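Acidocalcisomal pyrophosphatase (Trypanosoma brucei brucei, PDB 5C5V) probably hydrolyses inorganic pyrophosphate to orthophosphate with the help of magnesium ions. Local coordinates at residues A[291-294]-A[295-298]; A[312-315]-A[316-320]; A[101-104]-A[105-108]; A[325-328]-A[329-332]; A[232-235]-A[236-239]. One frame throughout, in Å; residues are numbered along the deposited sequence.

Contact 1 (A[291-294]-A[295-298]); sequences EWFR and VYKI. With 2PN (imidodiphosphoric acid), chain C.
Tyr296 folds back onto Trp292 and Phe293 at the C-terminal end of helix 285-295, an aromatic cluster behind the substrate-analogue pocket of the pyrophosphatase fold, which Tyr296 and Lys297 line. Tyr296 OH donates to O3 of the imidodiphosphate over 2.6 Å, and Lys297 NZ donates to O2 of the same phosphoryl group over 2.8 Å. Lys297 NZ also forms a salt bridge with Asp251, a magnesium ligand, which ties it to the metal cluster. Tyr296 CG sits between its backbone N and carbonyl carbon (chi1 74°), which swings the ring back over the helix end. There Trp292 CZ3 meets one face, 3.4 Å from Tyr296 CD1, the planes 22° apart but slid so that overlap is slight. Phe293 turns its edge to the tyrosine ring with the planes at 88°, a T-shaped pair. One layer further out, on the exposed flank, Arg294 grips Glu291 side-on, NE to OE1 and NH2 to OE2, both at 3.0 Å, while Val295 CG1 covers a face of the guanidinium. A water bridges the turn, donating to Arg294 O and accepting from Lys297 N, the latter at 2.9 Å.

Contact 2 (A[312-315]-A[316-320]); sequences EFKD and KEYAM
Asp315 caps helix 316-336 from the N-cap position, where the weakly bonded strand about 313-315 gives way to the helix at an angle of 92° between the two short axes. Its CG lies between the backbone N and the carbonyl carbon (chi1 64°), which folds the carboxylate forward over the first turn. OD1 can then take the amide of Tyr318, at 3.1 Å from Tyr318 N, with the acceptor met nearly end-on. The main chain of the same residue opens the regular pattern, since Asp315 O accepts from Ala319 N at 3.0 Å.

Lys314 and Tyr318 make the apolar part of the contact. Tyr318 CG lies opposite its backbone N (chi1 -168°), which turns the ring face to the lysine chain. That chain bends at chi2 and chi3 and curls across the face: Lys314 CB lies 3.5 Å from Tyr318 CD2, and CE stands 3.9 Å from the ring centroid, close to its normal, a CH-pi contact. Any cation-pi attraction to Tyr318 is at most weak, NZ being 5.2 Å from the Tyr318 ring centroid; Lys314 has a cation-pi partner in Phe309. Outside the pair, Lys316 N and NZ bond to Asp274 and to the carbonyl of Lys273, and the buried Ala319 packs on Val243 and Val246 of strand 238-251. On the cap side, Tyr318 CB also rests 3.5 Å from Asp315 OD1.

Contact 3 (A[101-104]-A[105-108]); sequences KGEM and YTPS
Met104 runs fully extended, its CG opposite the backbone N (chi1 -164°), and Tyr105 points its ring the same way with CG beside its own backbone N (chi1 -56°), which lays the two neighbouring side chains alongside each other. The methionine passes over one face of the tyrosine. CG stands above the middle of the ring, 3.8 Å from the centroid and almost on the normal, as a CH-pi contact. SD follows at 4.3 Å from that centroid, a Met-aromatic contact, and CE reaches the phenol end, 3.7 Å from Tyr105 CZ.

The backbone that presents this pair is a type II beta turn from Glu103 to Thr106, within the connection between strands 94-101 and 110-117. Its positive phi falls at Tyr105 (77°), and its closing bond runs from Thr106 N to Glu103 O at 3.1 Å. That carbonyl has a second donor: Thr106 OG1 approaches it in the carbonyl plane, on a lone pair, at 2.6 Å, so two groups of one residue hold a single oxygen. The threonine methyl CG2 rests against the extended chain of Glu103, the two side chains crossing at about a right angle.

Beyond the turn, toward Ser108, the hydroxyls continue the network. Ser108 OG donates to Thr106 OG1 at 3.1 Å and accepts from Glu103 N at 3.2 Å, linking the two limbs next to a cis peptide between Gly102 and Glu103. Farther back, Lys101 pairs through its backbone with Arg110, whose side chain also donates to Pro107 O.

Contact 4 (A[325-328]-A[329-332]); sequences ESHN and MWHN
His331 directs the edge of its imidazole at the face of His327, one helical turn earlier: the planes stand 73° apart and the centroids 4.7 Å. Between the two rings the shortest distance is from His331 NE2, which lies over the rim of the His327 ring, to His327 NE2, 3.5 Å. Trp330 takes a different attitude. Its indole lies beside the His327 ring, both side chains pointing the same way, with planes only 6° apart but slid so far that overlap is small; the nearest atoms are His327 CE1 and Trp330 CE3 at 3.8 Å. In turn Trp330 CZ3 stands above the centre of the His331 ring, completing a three-ring aromatic cluster. His327 and Trp330 both have CG anti to the backbone N, whereas His331 has it beside the N, and this difference lets its ring lean back toward the preceding turn. Regular helical bonds underlie the cluster, for example His331 N to His327 O at 2.8 Å. On another flank Met329 extends along the backbone, CG 3.3 Å from Glu325 O.

Bonds from outside probably help to hold the rotation of two of the rings: His327 ND1 bonds to Gln203 O and Trp330 NE1 to His130 ND1. Within helix 316-336 this segment packs against the loop around Gln203 and helix 128-131 of its own chain, while His331 meets Phe87, and Met329 meets Val18, of the third subunit.

Contact 5 (A[232-235]-A[236-239]); sequences QFKV and GQVS
A type II beta turn from Lys234 to Gln237 leads the chain into strand 238-251 of the pyrophosphatase sheet. Its closing bond joins Gln237 N to Lys234 O at 3.1 Å. Gly236 holds the third position with a positive phi of 86°, as glycine commonly does in type II turns.

Gln237 adds a second bond of its own. Its CG is anti to the backbone N (chi1 174°), the start of an extended chain that reaches back across the mouth of the turn to place OE1 2.8 Å from Lys234 N in a nearly straight bond. Lys234 is thus held through both its amide and its carbonyl, by the side chain and the main chain of a single glutamine. The amide group also lies against Phe233, with the two side chains crossing at about a right angle and the flat groups 46° apart; OE1 comes within 3.5 Å of Phe233 CB and NE2 within 3.9 Å of Phe233 CD1. At the other end of the ring, Phe233 CE2 meets Ser239 OG at 3.5 Å, a buried hydroxyl without a polar partner in the model.

Phe233 continues onto Phe154 and Cys156 of strand 152-156, and Gly236, Gln237 and Ser239 bond to that strand through their backbones. The arrangement is that of a glycine-containing type II turn leading into a strand that pairs antiparallel with strand 152-156.

In the fold
Contact 1 alone among the five touches the imidodiphosphate; its Tyr296 side chain is about 4 Å from a bound magnesium ion. Contacts 2 and 4 occupy the start and a later part of one helix, 316-336, with centres about 18 Å apart, and the Ser326 side chain of contact 4 is about 9 Å from that of Asp219, a magnesium ligand. Contact 5 feeds strand 238-251, which neighbours strand 313-315 of contact 2 and also carries Asp251 of the active site; its Val235 side chain is about 13 Å from the bound analogue. Contact 3 lies away from the annotated sites, its nearest atoms about 5 Å from those of contact 5.

Contact 1 (A[291-294]-A[295-298])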
loop_
_atom_site.group_PDB
_atom_site.type_symbol
_atom_site.label_atom_id
_atom_site.label_comp_id
_atom_site.label_asym_id
_atom_site.label_seq_id
_atom_site.Cartn_x
_atom_site.Cartn_y
_atom_site.Cartn_z
ATOM N N GLU A 291 -23.972 1.884 12.486
ATOM C CA GLU A 291 -24.343 2.326 13.824
ATOM C C GLU A 291 -24.391 3.850 13.950
ATOM O O GLU A 291 -25.322 4.402 14.530
ATOM C CB GLU A 291 -23.370 1.747 14.862
ATOM C CG GLU A 291 -23.633 2.236 16.286
ATOM C CD GLU A 291 -24.904 1.677 16.915
ATOM O OE1 GLU A 291 -25.569 0.797 16.318
ATOM O OE2 GLU A 291 -25.248 2.129 18.029
ATOM N N TRP A 292 -23.381 4.524 13.415
ATOM C CA TRP A 292 -23.364 5.975 13.407
ATOM C C TRP A 292 -24.653 6.535 12.743
ATOM O O TRP A 292 -25.330 7.406 13.296
ATOM C CB TRP A 292 -22.119 6.472 12.676
ATOM C CG TRP A 292 -21.782 7.895 12.971
ATOM C CD1 TRP A 292 -20.865 8.356 13.888
ATOM C CD2 TRP A 292 -22.357 9.058 12.361
ATOM N NE1 TRP A 292 -20.840 9.737 13.872
ATOM C CE2 TRP A 292 -21.744 10.189 12.946
ATOM C CE3 TRP A 292 -23.330 9.255 11.380
ATOM C CZ2 TRP A 292 -22.076 11.490 12.582
ATOM C CZ3 TRP A 292 -23.657 10.546 11.020
ATOM C CH2 TRP A 292 -23.032 11.647 11.620
ATOM N N PHE A 293 -25.009 6.010 11.576
ATOM C CA PHE A 293 -26.204 6.503 10.887
ATOM C C PHE A 293 -27.477 6.036 11.565
ATOM O O PHE A 293 -28.516 6.690 11.446
ATOM C CB PHE A 293 -26.211 6.088 9.414
ATOM C CG PHE A 293 -25.333 6.941 8.555
ATOM C CD1 PHE A 293 -25.576 8.307 8.444
ATOM C CD2 PHE A 293 -24.265 6.396 7.867
ATOM C CE1 PHE A 293 -24.765 9.115 7.669
ATOM C CE2 PHE A 293 -23.449 7.198 7.090
ATOM C CZ PHE A 293 -23.700 8.561 6.994
ATOM N N ARG A 294 -27.392 4.931 12.308
ATOM C CA ARG A 294 -28.558 4.441 13.027
ATOM C C ARG A 294 -28.950 5.412 14.132
ATOM O O ARG A 294 -30.126 5.761 14.264
ATOM C CB ARG A 294 -28.304 3.055 13.639
ATOM C CG ARG A 294 -29.554 2.466 14.317
ATOM C CD ARG A 294 -29.302 1.119 14.996
ATOM N NE ARG A 294 -28.503 1.270 16.205
ATOM C CZ ARG A 294 -29.019 1.503 17.411
ATOM N NH1 ARG A 294 -30.336 1.597 17.579
ATOM N NH2 ARG A 294 -28.218 1.633 18.457
ATOM N N VAL A 295 -27.963 5.900 14.882
ATOM C CA VAL A 295 -28.255 6.614 16.122
ATOM C C VAL A 295 -27.996 8.121 16.116
ATOM O O VAL A 295 -28.384 8.801 17.072
ATOM C CB VAL A 295 -27.424 6.039 17.307
ATOM C CG1 VAL A 295 -27.588 4.538 17.403
ATOM C CG2 VAL A 295 -25.943 6.409 17.171
ATOM N N TYR A 296 -27.361 8.658 15.071
ATOM C CA TYR A 296 -26.798 10.008 15.194
ATOM C C TYR A 296 -27.819 11.114 15.451
ATOM O O TYR A 296 -27.480 12.117 16.055
ATOM C CB TYR A 296 -25.943 10.358 13.962
ATOM C CG TYR A 296 -26.666 10.686 12.659
ATOM C CD1 TYR A 296 -26.526 11.936 12.066
ATOM C CD2 TYR A 296 -27.436 9.732 11.999
ATOM C CE1 TYR A 296 -27.157 12.247 10.845
ATOM C CE2 TYR A 296 -28.088 10.033 10.789
ATOM C CZ TYR A 296 -27.931 11.288 10.218
ATOM O OH TYR A 296 -28.552 11.579 9.038
ATOM N N LYS A 297 -29.069 10.927 15.046
ATOM C CA LYS A 297 -30.060 11.982 15.247
ATOM C C LYS A 297 -30.812 11.872 16.575
ATOM O O LYS A 297 -31.545 12.785 16.949
ATOM C CB LYS A 297 -31.067 12.001 14.086
ATOM C CG LYS A 297 -30.487 12.542 12.770
ATOM C CD LYS A 297 -31.518 12.506 11.637
ATOM C CE LYS A 297 -30.906 12.944 10.299
ATOM N NZ LYS A 297 -31.894 12.991 9.168
ATOM N N ILE A 298 -30.627 10.764 17.285
ATOM C CA ILE A 298 -31.355 10.529 18.527
ATOM C C ILE A 298 -31.030 11.596 19.568
ATOM O O ILE A 298 -31.921 12.099 20.248
ATOM C CB ILE A 298 -31.059 9.132 19.107
ATOM C CG1 ILE A 298 -31.647 8.054 18.197
ATOM C CG2 ILE A 298 -31.645 9.006 20.502
ATOM C CD1 ILE A 298 -31.338 6.638 18.634
HETATM P P1 2PN C . -29.255 14.240 6.901
HETATM O O1 2PN C . -29.742 15.707 6.780
HETATM O O2 2PN C . -30.485 13.305 6.742
HETATM O O3 2PN C . -28.512 14.061 8.254
HETATM N N1 2PN C . -28.150 13.949 5.732
HETATM P P2 2PN C . -28.492 13.830 4.134
HETATM O O4 2PN C . -29.277 15.097 3.638
HETATM O O5 2PN C . -29.373 12.608 3.959
HETATM O O6 2PN C . -27.251 13.692 3.366
HETATM O O HOH W 1 -30.664 8.702 14.178
#

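Contact 2 (A[312-315]-A[316-320])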
loop_
_atom_site.group_PDB
_atom_site.type_symbol
_atom_site.label_atom_id
_atom_site.label_comp_id
_atom_site.label_asym_id
_atom_site.label_seq_id
_atom_site.Cartn_x
_atom_site.Cartn_y
_atom_site.Cartn_z
ATOM N N GLU A 312 -28.377 -5.182 6.094
ATOM C CA GLU A 312 -27.343 -5.746 5.232
ATOM C C GLU A 312 -26.780 -4.693 4.274
ATOM O O GLU A 312 -27.530 -3.927 3.672
ATOM C CB GLU A 312 -27.881 -6.932 4.432
ATOM C CG GLU A 312 -26.825 -7.577 3.544
ATOM C CD GLU A 312 -27.409 -8.565 2.535
ATOM O OE1 GLU A 312 -28.586 -8.965 2.698
ATOM O OE2 GLU A 312 -26.688 -8.928 1.570
ATOM N N PHE A 313 -25.455 -4.638 4.162
ATOM C CA PHE A 313 -24.810 -3.865 3.107
ATOM C C PHE A 313 -24.890 -4.682 1.838
ATOM O O PHE A 313 -24.299 -5.758 1.769
ATOM C CB PHE A 313 -23.344 -3.559 3.422
ATOM C CG PHE A 313 -23.140 -2.450 4.424
ATOM C CD1 PHE A 313 -22.893 -1.150 3.994
ATOM C CD2 PHE A 313 -23.169 -2.711 5.792
ATOM C CE1 PHE A 313 -22.689 -0.127 4.908
ATOM C CE2 PHE A 313 -22.965 -1.699 6.707
ATOM C CZ PHE A 313 -22.731 -0.394 6.266
ATOM N N LYS A 314 -25.627 -4.196 0.845
ATOM C CA LYS A 314 -25.726 -4.897 -0.427
ATOM C C LYS A 314 -24.421 -4.742 -1.188
ATOM O O LYS A 314 -23.634 -3.846 -0.894
ATOM C CB LYS A 314 -26.894 -4.366 -1.248
ATOM C CG LYS A 314 -28.223 -4.460 -0.555
ATOM C CD LYS A 314 -28.588 -5.914 -0.257
ATOM C CE LYS A 314 -29.459 -6.497 -1.357
ATOM N NZ LYS A 314 -29.796 -7.918 -1.078
ATOM N N ASP A 315 -24.171 -5.618 -2.151
ATOM C CA ASP A 315 -22.891 -5.585 -2.846
ATOM C C ASP A 315 -22.838 -4.483 -3.927
ATOM O O ASP A 315 -23.790 -3.717 -4.110
ATOM C CB ASP A 315 -22.585 -6.963 -3.440
ATOM C CG ASP A 315 -23.574 -7.388 -4.513
ATOM O OD1 ASP A 315 -24.335 -6.542 -5.040
ATOM O OD2 ASP A 315 -23.599 -8.594 -4.824
ATOM N N LYS A 316 -21.711 -4.403 -4.623
ATOM C CA LYS A 316 -21.478 -3.317 -5.556
ATOM C C LYS A 316 -22.386 -3.372 -6.783
ATOM O O LYS A 316 -22.781 -2.327 -7.290
ATOM C CB LYS A 316 -20.019 -3.301 -5.993
ATOM C CG LYS A 316 -19.609 -4.471 -6.835
ATOM C CD LYS A 316 -18.175 -4.282 -7.319
ATOM C CE LYS A 316 -17.712 -5.477 -8.121
ATOM N NZ LYS A 316 -16.260 -5.386 -8.359
ATOM N N GLU A 317 -22.718 -4.574 -7.253
ATOM C CA GLU A 317 -23.604 -4.707 -8.397
ATOM C C GLU A 317 -24.944 -4.062 -8.049
ATOM O O GLU A 317 -25.533 -3.348 -8.853
ATOM C CB GLU A 317 -23.797 -6.177 -8.784
ATOM C CG GLU A 317 -24.790 -6.396 -9.926
ATOM C CD GLU A 317 -25.164 -7.872 -10.138
ATOM O OE1 GLU A 317 -24.719 -8.736 -9.345
ATOM O OE2 GLU A 317 -25.900 -8.183 -11.105
ATOM N N TYR A 318 -25.405 -4.295 -6.829
ATOM C CA TYR A 318 -26.661 -3.729 -6.350
ATOM C C TYR A 318 -26.568 -2.208 -6.173
ATOM O O TYR A 318 -27.494 -1.474 -6.500
ATOM C CB TYR A 318 -27.058 -4.394 -5.030
ATOM C CG TYR A 318 -28.466 -4.098 -4.608
ATOM C CD1 TYR A 318 -29.500 -4.962 -4.933
ATOM C CD2 TYR A 318 -28.770 -2.945 -3.901
ATOM C CE1 TYR A 318 -30.796 -4.690 -4.552
ATOM C CE2 TYR A 318 -30.051 -2.671 -3.516
ATOM C CZ TYR A 318 -31.059 -3.542 -3.846
ATOM O OH TYR A 318 -32.343 -3.261 -3.461
ATOM N N ALA A 319 -25.441 -1.741 -5.649
ATOM C CA ALA A 319 -25.236 -0.319 -5.407
ATOM C C ALA A 319 -25.195 0.447 -6.728
ATOM O O ALA A 319 -25.677 1.567 -6.813
ATOM C CB ALA A 319 -23.945 -0.083 -4.604
ATOM N N MET A 320 -24.590 -0.151 -7.742
ATOM C CA MET A 320 -24.514 0.501 -9.033
ATOM C C MET A 320 -25.894 0.533 -9.709
ATOM O O MET A 320 -26.177 1.458 -10.472
ATOM C CB MET A 320 -23.453 -0.166 -9.920
ATOM C CG MET A 320 -22.039 0.101 -9.392
ATOM S SD MET A 320 -20.653 -0.464 -10.418
ATOM C CE MET A 320 -20.590 -2.205 -9.997
#

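Contact 3 (A[101-104]-A[105-108])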
loop_
_atom_site.group_PDB
_atom_site.type_symbol
_atom_site.label_atom_id
_atom_site.label_comp_id
_atom_site.label_asym_id
_atom_site.label_seq_id
_atom_site.Cartn_x
_atom_site.Cartn_y
_atom_site.Cartn_z
ATOM N N LYS A 101 -17.498 32.016 -0.904
ATOM C CA LYS A 101 -18.021 33.299 -0.462
ATOM C C LYS A 101 -18.196 33.201 1.050
ATOM O O LYS A 101 -19.111 32.515 1.517
ATOM C CB LYS A 101 -19.341 33.618 -1.151
ATOM C CG LYS A 101 -19.264 33.669 -2.665
ATOM C CD LYS A 101 -18.424 34.845 -3.142
ATOM C CE LYS A 101 -18.363 34.885 -4.661
ATOM N NZ LYS A 101 -17.709 36.120 -5.209
ATOM N N GLY A 102 -17.290 33.831 1.806
ATOM C CA GLY A 102 -17.251 33.718 3.270
ATOM C C GLY A 102 -18.566 34.174 3.854
ATOM O O GLY A 102 -19.407 34.691 3.103
ATOM N N GLU A 103 -18.763 34.011 5.165
ATOM C CA GLU A 103 -17.728 33.551 6.092
ATOM C C GLU A 103 -18.051 32.156 6.641
ATOM O O GLU A 103 -19.181 31.887 7.053
ATOM C CB GLU A 103 -17.571 34.545 7.246
ATOM C CG GLU A 103 -16.899 33.972 8.474
ATOM C CD GLU A 103 -16.968 34.903 9.683
ATOM O OE1 GLU A 103 -17.498 36.033 9.542
ATOM O OE2 GLU A 103 -16.471 34.512 10.774
ATOM N N MET A 104 -17.061 31.273 6.641
ATOM C CA MET A 104 -17.304 29.873 6.975
ATOM C C MET A 104 -17.928 29.707 8.354
ATOM O O MET A 104 -17.562 30.405 9.294
ATOM C CB MET A 104 -16.011 29.066 6.901
ATOM C CG MET A 104 -16.244 27.563 6.856
ATOM S SD MET A 104 -14.714 26.670 6.516
ATOM C CE MET A 104 -15.279 24.969 6.496
ATOM N N TYR A 105 -18.873 28.775 8.446
ATOM C CA TYR A 105 -19.600 28.458 9.682
ATOM C C TYR A 105 -20.682 29.478 10.024
ATOM O O TYR A 105 -21.315 29.376 11.074
ATOM C CB TYR A 105 -18.638 28.321 10.862
ATOM C CG TYR A 105 -17.558 27.297 10.633
ATOM C CD1 TYR A 105 -17.873 26.010 10.215
ATOM C CD2 TYR A 105 -16.220 27.621 10.818
ATOM C CE1 TYR A 105 -16.884 25.065 10.000
ATOM C CE2 TYR A 105 -15.220 26.682 10.609
ATOM C CZ TYR A 105 -15.561 25.412 10.200
ATOM O OH TYR A 105 -14.570 24.491 9.988
ATOM N N THR A 106 -20.899 30.444 9.140
ATOM C CA THR A 106 -22.043 31.337 9.257
ATOM C C THR A 106 -22.982 31.017 8.112
ATOM O O THR A 106 -22.597 30.320 7.178
ATOM C CB THR A 106 -21.653 32.822 9.217
ATOM O OG1 THR A 106 -21.322 33.201 7.872
ATOM C CG2 THR A 106 -20.468 33.075 10.124
ATOM N N PRO A 107 -24.220 31.514 8.180
ATOM C CA PRO A 107 -25.220 31.169 7.163
ATOM C C PRO A 107 -24.910 31.711 5.773
ATOM O O PRO A 107 -25.551 31.285 4.805
ATOM C CB PRO A 107 -26.502 31.811 7.707
ATOM C CG PRO A 107 -26.255 32.001 9.172
ATOM C CD PRO A 107 -24.794 32.304 9.282
ATOM N N SER A 108 -23.959 32.632 5.666
ATOM C CA SER A 108 -23.691 33.283 4.385
ATOM C C SER A 108 -22.716 32.477 3.534
ATOM O O SER A 108 -22.622 32.671 2.322
ATOM C CB SER A 108 -23.149 34.698 4.597
ATOM O OG SER A 108 -21.879 34.665 5.226
#

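Contact 4 (A[325-328]-A[329-332])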
loop_
_atom_site.group_PDB
_atom_site.type_symbol
_atom_site.label_atom_id
_atom_site.label_comp_id
_atom_site.label_asym_id
_atom_site.label_seq_id
_atom_site.Cartn_x
_atom_site.Cartn_y
_atom_site.Cartn_z
ATOM N N GLU A 325 -30.364 3.911 -11.381
ATOM C CA GLU A 325 -31.769 4.270 -11.305
ATOM C C GLU A 325 -31.964 5.696 -10.781
ATOM O O GLU A 325 -32.843 6.404 -11.253
ATOM C CB GLU A 325 -32.522 3.265 -10.440
ATOM C CG GLU A 325 -32.570 1.880 -11.062
ATOM C CD GLU A 325 -33.228 0.846 -10.163
ATOM O OE1 GLU A 325 -33.675 1.195 -9.036
ATOM O OE2 GLU A 325 -33.259 -0.335 -10.570
ATOM N N SER A 326 -31.137 6.142 -9.841
ATOM C CA SER A 326 -31.272 7.526 -9.388
ATOM C C SER A 326 -30.760 8.519 -10.440
ATOM O O SER A 326 -31.068 9.703 -10.380
ATOM C CB SER A 326 -30.538 7.759 -8.067
ATOM O OG SER A 326 -29.140 7.776 -8.284
ATOM N N HIS A 327 -29.938 8.034 -11.366
ATOM C CA HIS A 327 -29.469 8.831 -12.492
ATOM C C HIS A 327 -30.638 9.062 -13.444
ATOM O O HIS A 327 -30.842 10.163 -13.944
ATOM C CB HIS A 327 -28.316 8.116 -13.199
ATOM C CG HIS A 327 -27.520 8.985 -14.122
ATOM N ND1 HIS A 327 -27.064 10.235 -13.760
ATOM C CD2 HIS A 327 -27.037 8.756 -15.367
ATOM C CE1 HIS A 327 -26.361 10.752 -14.754
ATOM N NE2 HIS A 327 -26.329 9.874 -15.740
ATOM N N ASN A 328 -31.416 8.007 -13.665
ATOM C CA ASN A 328 -32.632 8.096 -14.461
ATOM C C ASN A 328 -33.619 9.080 -13.861
ATOM O O ASN A 328 -34.198 9.902 -14.575
ATOM C CB ASN A 328 -33.290 6.728 -14.589
ATOM C CG ASN A 328 -32.478 5.782 -15.416
ATOM O OD1 ASN A 328 -31.705 6.209 -16.258
ATOM N ND2 ASN A 328 -32.639 4.496 -15.187
ATOM N N MET A 329 -33.802 8.986 -12.547
ATOM C CA MET A 329 -34.699 9.877 -11.821
ATOM C C MET A 329 -34.216 11.318 -11.958
ATOM O O MET A 329 -35.021 12.242 -12.111
ATOM C CB MET A 329 -34.779 9.495 -10.337
ATOM C CG MET A 329 -35.340 8.111 -10.038
ATOM S SD MET A 329 -34.949 7.542 -8.341
ATOM C CE MET A 329 -35.536 5.858 -8.438
ATOM N N TRP A 330 -32.897 11.496 -11.888
ATOM C CA TRP A 330 -32.299 12.813 -12.068
ATOM C C TRP A 330 -32.528 13.314 -13.503
ATOM O O TRP A 330 -32.765 14.489 -13.705
ATOM C CB TRP A 330 -30.799 12.797 -11.740
ATOM C CG TRP A 330 -30.083 14.061 -12.196
ATOM C CD1 TRP A 330 -30.003 15.250 -11.527
ATOM C CD2 TRP A 330 -29.383 14.254 -13.431
ATOM N NE1 TRP A 330 -29.289 16.167 -12.267
ATOM C CE2 TRP A 330 -28.894 15.581 -13.437
ATOM C CE3 TRP A 330 -29.102 13.431 -14.522
ATOM C CZ2 TRP A 330 -28.138 16.099 -14.490
ATOM C CZ3 TRP A 330 -28.352 13.960 -15.577
ATOM C CH2 TRP A 330 -27.880 15.276 -15.545
ATOM N N HIS A 331 -32.454 12.417 -14.487
ATOM C CA HIS A 331 -32.733 12.781 -15.879
ATOM C C HIS A 331 -34.168 13.265 -15.981
ATOM O O HIS A 331 -34.446 14.257 -16.655
ATOM C CB HIS A 331 -32.520 11.601 -16.841
ATOM C CG HIS A 331 -31.101 11.434 -17.306
ATOM N ND1 HIS A 331 -30.519 12.253 -18.248
ATOM C CD2 HIS A 331 -30.156 10.528 -16.964
ATOM C CE1 HIS A 331 -29.271 11.871 -18.456
ATOM N NE2 HIS A 331 -29.029 10.821 -17.697
ATOM N N ASN A 332 -35.082 12.566 -15.312
ATOM C CA ASN A 332 -36.492 12.949 -15.349
ATOM C C ASN A 332 -36.711 14.295 -14.673
ATOM O O ASN A 332 -37.535 15.105 -15.114
ATOM C CB ASN A 332 -37.378 11.882 -14.696
ATOM C CG ASN A 332 -38.867 12.168 -14.875
ATOM O OD1 ASN A 332 -39.536 12.640 -13.955
ATOM N ND2 ASN A 332 -39.385 11.882 -16.060
#

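Contact 5 (A[232-235]-A[236-239])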
loop_
_atom_site.group_PDB
_atom_site.type_symbol
_atom_site.label_atom_id
_atom_site.label_comp_id
_atom_site.label_asym_id
_atom_site.label_seq_id
_atom_site.Cartn_x
_atom_site.Cartn_y
_atom_site.Cartn_z
ATOM N N GLN A 232 -8.220 12.528 4.161
ATOM C CA GLN A 232 -9.250 13.531 4.394
ATOM C C GLN A 232 -9.364 14.454 3.184
ATOM O O GLN A 232 -8.357 14.979 2.711
ATOM C CB GLN A 232 -8.920 14.357 5.631
ATOM C CG GLN A 232 -9.951 15.401 5.968
ATOM C CD GLN A 232 -9.419 16.469 6.893
ATOM O OE1 GLN A 232 -8.437 17.137 6.580
ATOM N NE2 GLN A 232 -10.061 16.629 8.049
ATOM N N PHE A 233 -10.581 14.685 2.710
ATOM C CA PHE A 233 -10.806 15.587 1.579
ATOM C C PHE A 233 -11.144 16.991 2.063
ATOM O O PHE A 233 -11.460 17.190 3.245
ATOM C CB PHE A 233 -11.931 15.075 0.688
ATOM C CG PHE A 233 -11.630 13.767 0.005
ATOM C CD1 PHE A 233 -10.327 13.401 -0.293
ATOM C CD2 PHE A 233 -12.649 12.919 -0.366
ATOM C CE1 PHE A 233 -10.051 12.194 -0.934
ATOM C CE2 PHE A 233 -12.378 11.724 -1.006
ATOM C CZ PHE A 233 -11.077 11.367 -1.285
ATOM N N LYS A 234 -11.040 17.963 1.163
ATOM C CA LYS A 234 -11.519 19.316 1.417
ATOM C C LYS A 234 -13.029 19.413 1.188
ATOM O O LYS A 234 -13.605 18.624 0.436
ATOM C CB LYS A 234 -10.794 20.319 0.513
ATOM C CG LYS A 234 -9.507 20.877 1.075
ATOM C CD LYS A 234 -8.573 19.783 1.550
ATOM C CE LYS A 234 -7.293 20.380 2.183
ATOM N NZ LYS A 234 -6.416 19.354 2.871
ATOM N N VAL A 235 -13.675 20.382 1.824
ATOM C CA VAL A 235 -15.086 20.641 1.552
ATOM C C VAL A 235 -15.278 21.018 0.091
ATOM O O VAL A 235 -14.600 21.913 -0.419
ATOM C CB VAL A 235 -15.657 21.755 2.435
ATOM C CG1 VAL A 235 -17.068 22.137 1.956
ATOM C CG2 VAL A 235 -15.680 21.313 3.892
ATOM N N GLY A 236 -16.177 20.309 -0.587
ATOM C CA GLY A 236 -16.451 20.589 -1.983
ATOM C C GLY A 236 -15.518 19.887 -2.958
ATOM O O GLY A 236 -15.729 19.949 -4.174
ATOM N N GLN A 237 -14.469 19.249 -2.437
ATOM C CA GLN A 237 -13.524 18.521 -3.280
ATOM C C GLN A 237 -14.218 17.371 -4.024
ATOM O O GLN A 237 -15.050 16.667 -3.458
ATOM C CB GLN A 237 -12.352 17.985 -2.441
ATOM C CG GLN A 237 -11.402 17.093 -3.227
ATOM C CD GLN A 237 -10.141 16.731 -2.456
ATOM O OE1 GLN A 237 -9.919 17.190 -1.326
ATOM N NE2 GLN A 237 -9.292 15.918 -3.075
ATOM N N VAL A 238 -13.888 17.204 -5.300
ATOM C CA VAL A 238 -14.488 16.162 -6.124
ATOM C C VAL A 238 -13.418 15.174 -6.544
ATOM O O VAL A 238 -12.372 15.571 -7.040
ATOM C CB VAL A 238 -15.165 16.756 -7.398
ATOM C CG1 VAL A 238 -15.843 15.657 -8.204
ATOM C CG2 VAL A 238 -16.159 17.862 -7.025
ATOM N N SER A 239 -13.657 13.884 -6.368
ATOM C CA SER A 239 -12.634 12.938 -6.774
ATOM C C SER A 239 -13.222 11.607 -7.184
ATOM O O SER A 239 -14.350 11.276 -6.834
ATOM C CB SER A 239 -11.621 12.740 -5.657
ATOM O OG SER A 239 -12.283 12.305 -4.481
#